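Long-range contact in programmed cell death 6-interacting protein (Homo sapiens, PDB 5WA1), which takes part in endocytosis, multivesicular body biogenesis, membrane repair, cytokinesis and apoptosis: residues A[271-282]-A[297-308]. Residues are numbered along the deposited sequence; the frame is centred on the assembly and turned at random.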
loop_
_atom_site.group_PDB
_atom_site.type_symbol
_atom_site.label_atom_id
_atom_site.label_comp_id
_atom_site.label_asym_id
_atom_site.label_seq_id
_atom_site.Cartn_x
_atom_site.Cartn_y
_atom_site.Cartn_z
ATOM N N CYS A 271 -0.197 1.892 18.077
ATOM C CA CYS A 271 -0.604 2.487 19.349
ATOM C C CYS A 271 -1.467 3.728 19.151
ATOM O O CYS A 271 -2.392 3.972 19.939
ATOM C CB CYS A 271 0.628 2.823 20.188
ATOM S SG CYS A 271 1.593 1.388 20.689
ATOM N N ILE A 272 -1.171 4.550 18.134
ATOM C CA ILE A 272 -1.993 5.729 17.884
ATOM C C ILE A 272 -3.404 5.314 17.508
ATOM O O ILE A 272 -4.382 5.953 17.912
ATOM C CB ILE A 272 -1.369 6.626 16.798
ATOM C CG1 ILE A 272 -0.115 7.319 17.324
ATOM C CG2 ILE A 272 -2.390 7.674 16.294
ATOM C CD1 ILE A 272 0.790 7.863 16.208
ATOM N N MET A 273 -3.532 4.255 16.741
ATOM C CA MET A 273 -4.842 3.829 16.358
ATOM C C MET A 273 -5.594 3.257 17.551
ATOM O O MET A 273 -6.748 3.510 17.691
ATOM C CB MET A 273 -4.803 2.899 15.173
ATOM C CG MET A 273 -4.421 3.545 13.858
ATOM S SD MET A 273 -5.300 5.033 13.386
ATOM C CE MET A 273 -6.859 4.389 12.939
ATOM N N GLN A 274 -4.943 2.473 18.392
ATOM C CA GLN A 274 -5.618 1.990 19.595
ATOM C C GLN A 274 -6.087 3.153 20.460
ATOM O O GLN A 274 -7.200 3.126 20.990
ATOM C CB GLN A 274 -4.704 1.063 20.400
ATOM C CG GLN A 274 -4.459 -0.298 19.740
ATOM C CD GLN A 274 -3.885 -1.327 20.701
ATOM O OE1 GLN A 274 -3.250 -0.980 21.696
ATOM N NE2 GLN A 274 -4.121 -2.600 20.411
ATOM N N ALA A 275 -5.258 4.191 20.596
ATOM C CA ALA A 275 -5.641 5.378 21.357
ATOM C C ALA A 275 -6.819 6.110 20.715
ATOM O O ALA A 275 -7.703 6.616 21.419
ATOM C CB ALA A 275 -4.436 6.311 21.495
ATOM N N ASN A 276 -6.847 6.195 19.382
ATOM C CA ASN A 276 -7.994 6.794 18.711
ATOM C C ASN A 276 -9.261 5.996 18.969
ATOM O O ASN A 276 -10.338 6.575 19.161
ATOM C CB ASN A 276 -7.754 6.886 17.201
ATOM C CG ASN A 276 -6.874 8.035 16.825
ATOM O OD1 ASN A 276 -5.848 7.861 16.173
ATOM N ND2 ASN A 276 -7.286 9.223 17.196
ATOM N N ALA A 277 -9.156 4.668 18.957
ATOM C CA ALA A 277 -10.318 3.838 19.250
ATOM C C ALA A 277 -10.830 4.102 20.668
ATOM O O ALA A 277 -12.036 4.260 20.889
ATOM C CB ALA A 277 -9.952 2.362 19.082
ATOM N N GLU A 278 -9.921 4.139 21.644
ATOM C CA GLU A 278 -10.336 4.377 23.035
ATOM C C GLU A 278 -10.890 5.784 23.212
ATOM O O GLU A 278 -11.829 6.000 23.990
ATOM C CB GLU A 278 -9.160 4.154 23.977
ATOM C CG GLU A 278 -8.721 2.705 24.135
ATOM C CD GLU A 278 -9.717 1.852 24.925
ATOM O OE1 GLU A 278 -10.836 2.332 25.238
ATOM O OE2 GLU A 278 -9.381 0.685 25.230
ATOM N N TYR A 279 -10.304 6.761 22.520
ATOM C CA TYR A 279 -10.768 8.135 22.648
ATOM C C TYR A 279 -12.191 8.277 22.128
ATOM O O TYR A 279 -13.048 8.866 22.793
ATOM C CB TYR A 279 -9.826 9.089 21.915
ATOM C CG TYR A 279 -10.318 10.513 21.897
ATOM C CD1 TYR A 279 -10.254 11.301 23.041
ATOM C CD2 TYR A 279 -10.856 11.067 20.745
ATOM C CE1 TYR A 279 -10.707 12.602 23.038
ATOM C CE2 TYR A 279 -11.317 12.372 20.730
ATOM C CZ TYR A 279 -11.238 13.131 21.879
ATOM O OH TYR A 279 -11.685 14.421 21.871
ATOM N N HIS A 280 -12.469 7.732 20.940
ATOM C CA HIS A 280 -13.811 7.856 20.393
ATOM C C HIS A 280 -14.800 6.966 21.128
ATOM O O HIS A 280 -15.972 7.330 21.268
ATOM C CB HIS A 280 -13.796 7.568 18.893
ATOM C CG HIS A 280 -13.161 8.669 18.105
ATOM N ND1 HIS A 280 -13.827 9.833 17.800
ATOM C CD2 HIS A 280 -11.902 8.815 17.625
ATOM C CE1 HIS A 280 -13.017 10.641 17.137
ATOM N NE2 HIS A 280 -11.842 10.049 17.022
ATOM N N GLN A 281 -14.355 5.816 21.628
ATOM C CA GLN A 281 -15.244 5.024 22.466
ATOM C C GLN A 281 -15.558 5.747 23.770
ATOM O O GLN A 281 -16.667 5.611 24.291
ATOM C CB GLN A 281 -14.631 3.651 22.742
ATOM C CG GLN A 281 -15.623 2.644 23.323
ATOM C CD GLN A 281 -16.638 2.190 22.296
ATOM O OE1 GLN A 281 -16.448 2.385 21.094
ATOM N NE2 GLN A 281 -17.726 1.585 22.759
ATOM N N SER A 282 -14.610 6.529 24.296
ATOM C CA SER A 282 -14.854 7.266 25.528
ATOM C C SER A 282 -15.908 8.355 25.332
ATOM O O SER A 282 -16.692 8.634 26.250
ATOM C CB SER A 282 -13.546 7.867 26.062
ATOM O OG SER A 282 -13.274 9.111 25.419
ATOM N N ARG A 297 -11.236 4.668 29.704
ATOM C CA ARG A 297 -10.805 4.623 28.311
ATOM C C ARG A 297 -9.874 5.788 27.983
ATOM O O ARG A 297 -8.883 5.609 27.269
ATOM C CB ARG A 297 -12.031 4.593 27.399
ATOM C CG ARG A 297 -12.836 3.293 27.547
ATOM C CD ARG A 297 -13.781 3.116 26.378
ATOM N NE ARG A 297 -14.632 1.929 26.484
ATOM C CZ ARG A 297 -14.268 0.695 26.144
ATOM N NH1 ARG A 297 -13.042 0.452 25.683
ATOM N NH2 ARG A 297 -15.134 -0.304 26.269
ATOM N N LEU A 298 -10.142 6.974 28.536
ATOM C CA LEU A 298 -9.223 8.095 28.356
ATOM C C LEU A 298 -7.876 7.815 29.010
ATOM O O LEU A 298 -6.830 8.233 28.499
ATOM C CB LEU A 298 -9.830 9.384 28.932
ATOM C CG LEU A 298 -11.003 10.040 28.179
ATOM C CD1 LEU A 298 -11.696 11.145 29.023
ATOM C CD2 LEU A 298 -10.550 10.604 26.839
ATOM N N GLN A 299 -7.879 7.130 30.158
ATOM C CA GLN A 299 -6.609 6.802 30.801
ATOM C C GLN A 299 -5.805 5.855 29.935
ATOM O O GLN A 299 -4.576 5.966 29.857
ATOM C CB GLN A 299 -6.834 6.191 32.187
ATOM C CG GLN A 299 -7.254 7.226 33.224
ATOM C CD GLN A 299 -7.539 6.641 34.596
ATOM O OE1 GLN A 299 -7.585 7.367 35.585
ATOM N NE2 GLN A 299 -7.737 5.330 34.663
ATOM N N HIS A 300 -6.483 4.917 29.277
ATOM C CA HIS A 300 -5.793 3.993 28.388
ATOM C C HIS A 300 -5.242 4.717 27.162
ATOM O O HIS A 300 -4.103 4.470 26.750
ATOM C CB HIS A 300 -6.741 2.871 27.974
ATOM C CG HIS A 300 -6.062 1.755 27.240
ATOM N ND1 HIS A 300 -6.698 1.004 26.279
ATOM C CD2 HIS A 300 -4.809 1.252 27.345
ATOM C CE1 HIS A 300 -5.861 0.095 25.805
ATOM N NE2 HIS A 300 -4.705 0.228 26.430
ATOM N N ALA A 301 -6.035 5.620 26.575
ATOM C CA ALA A 301 -5.564 6.418 25.445
ATOM C C ALA A 301 -4.378 7.292 25.838
ATOM O O ALA A 301 -3.420 7.434 25.068
ATOM C CB ALA A 301 -6.707 7.284 24.896
ATOM N N ALA A 302 -4.430 7.900 27.029
ATOM C CA ALA A 302 -3.318 8.723 27.496
ATOM C C ALA A 302 -2.057 7.891 27.675
ATOM O O ALA A 302 -0.951 8.327 27.332
ATOM C CB ALA A 302 -3.691 9.407 28.819
ATOM N N GLU A 303 -2.212 6.681 28.208
ATOM C CA GLU A 303 -1.070 5.795 28.407
ATOM C C GLU A 303 -0.439 5.412 27.075
ATOM O O GLU A 303 0.791 5.448 26.920
ATOM C CB GLU A 303 -1.533 4.556 29.171
ATOM C CG GLU A 303 -0.446 3.652 29.699
ATOM C CD GLU A 303 -1.001 2.634 30.674
ATOM O OE1 GLU A 303 -2.241 2.599 30.850
ATOM O OE2 GLU A 303 -0.204 1.881 31.270
ATOM N N LEU A 304 -1.276 5.038 26.100
ATOM C CA LEU A 304 -0.788 4.682 24.769
ATOM C C LEU A 304 -0.068 5.850 24.106
ATOM O O LEU A 304 0.999 5.671 23.503
ATOM C CB LEU A 304 -1.958 4.218 23.897
ATOM C CG LEU A 304 -2.562 2.860 24.252
ATOM C CD1 LEU A 304 -3.952 2.682 23.617
ATOM C CD2 LEU A 304 -1.606 1.742 23.808
ATOM N N ILE A 305 -0.632 7.056 24.210
ATOM C CA ILE A 305 -0.040 8.222 23.562
ATOM C C ILE A 305 1.237 8.657 24.270
ATOM O O ILE A 305 2.199 9.098 23.619
ATOM C CB ILE A 305 -1.087 9.350 23.477
ATOM C CG1 ILE A 305 -2.078 9.040 22.360
ATOM C CG2 ILE A 305 -0.443 10.702 23.219
ATOM C CD1 ILE A 305 -1.407 8.744 21.016
ATOM N N LYS A 306 1.289 8.523 25.599
ATOM C CA LYS A 306 2.531 8.802 26.316
ATOM C C LYS A 306 3.647 7.860 25.873
ATOM O O LYS A 306 4.803 8.279 25.724
ATOM C CB LYS A 306 2.306 8.689 27.824
ATOM C CG LYS A 306 3.533 8.991 28.676
ATOM C CD LYS A 306 3.198 8.886 30.155
ATOM C CE LYS A 306 4.453 8.857 31.013
ATOM N NZ LYS A 306 4.121 8.535 32.430
ATOM N N THR A 307 3.323 6.583 25.653
ATOM C CA THR A 307 4.346 5.629 25.231
ATOM C C THR A 307 4.864 5.959 23.836
ATOM O O THR A 307 6.061 5.807 23.558
ATOM C CB THR A 307 3.787 4.205 25.285
ATOM O OG1 THR A 307 3.292 3.936 26.602
ATOM C CG2 THR A 307 4.867 3.194 24.972
ATOM N N VAL A 308 3.979 6.420 22.953
ATOM C CA VAL A 308 4.381 6.808 21.605
ATOM C C VAL A 308 5.222 8.075 21.641
ATOM O O VAL A 308 6.209 8.208 20.901
ATOM C CB VAL A 308 3.131 6.976 20.723
ATOM C CG1 VAL A 308 3.482 7.577 19.372
ATOM C CG2 VAL A 308 2.461 5.645 20.544
HETATM O O HOH W 1 -11.548 -1.783 25.090
#
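Glu278 bends at chi2 (-71°) and lifts its carboxylate between Arg297 and His300. Arg297 runs extended from CG to NE and crosses Glu278 at about a right angle. His300 has CG anti to the backbone N (chi1 -171°), which helps set ND1 facing the carboxylate of Glu278. Arg297 NH1 donates to Glu278 OE1 at 2.9 Å in a nearly straight salt-bridge bond. The NH1 donor meets the syn side of OE1, and the two flat groups are almost coplanar. His300 ND1 donates to Glu278 OE2, also at 2.9 Å. Here the carboxylate lies at the ring edge, but the bond arrives from above the carboxylate plane. A water accepts from Arg297 NH1 and donates to Glu278 OE2. Gln281 CG sits over one guanidinium face near its rim, 3.4 Å from Arg297 NE. Arg297 NE makes a salt bridge with Glu293, and NH2 donates to the backbone oxygen of Asp351.

The segments belong to consecutive helices, 262-287 and 291-311, which form an antiparallel helical hairpin in the Bro1 domain. Both lie within the broad region, 197-379, that interacts with CHMP4A, CHMP4B and CHMP4C. Their local axes come within 8.1 Å at 158°. Small residues allow the close approach: the CB atoms of Ala275 and Ala301 are 4.2 Å apart. Leu304 CD1 lies over one face of the His300 ring and against Gln274 CB. Ile305 CG1 packs on Ala275 CB at 3.7 Å. Toward Cys271, Val308 splits its branches: CG1 meets Ile272 CG1, and CG2 presses on Cys271 CB at a tight 3.4 Å. At the other end, Leu298 CD2 reaches both Tyr279 CD1 and Ser282 OG. That hydroxyl donates to Tyr279 O.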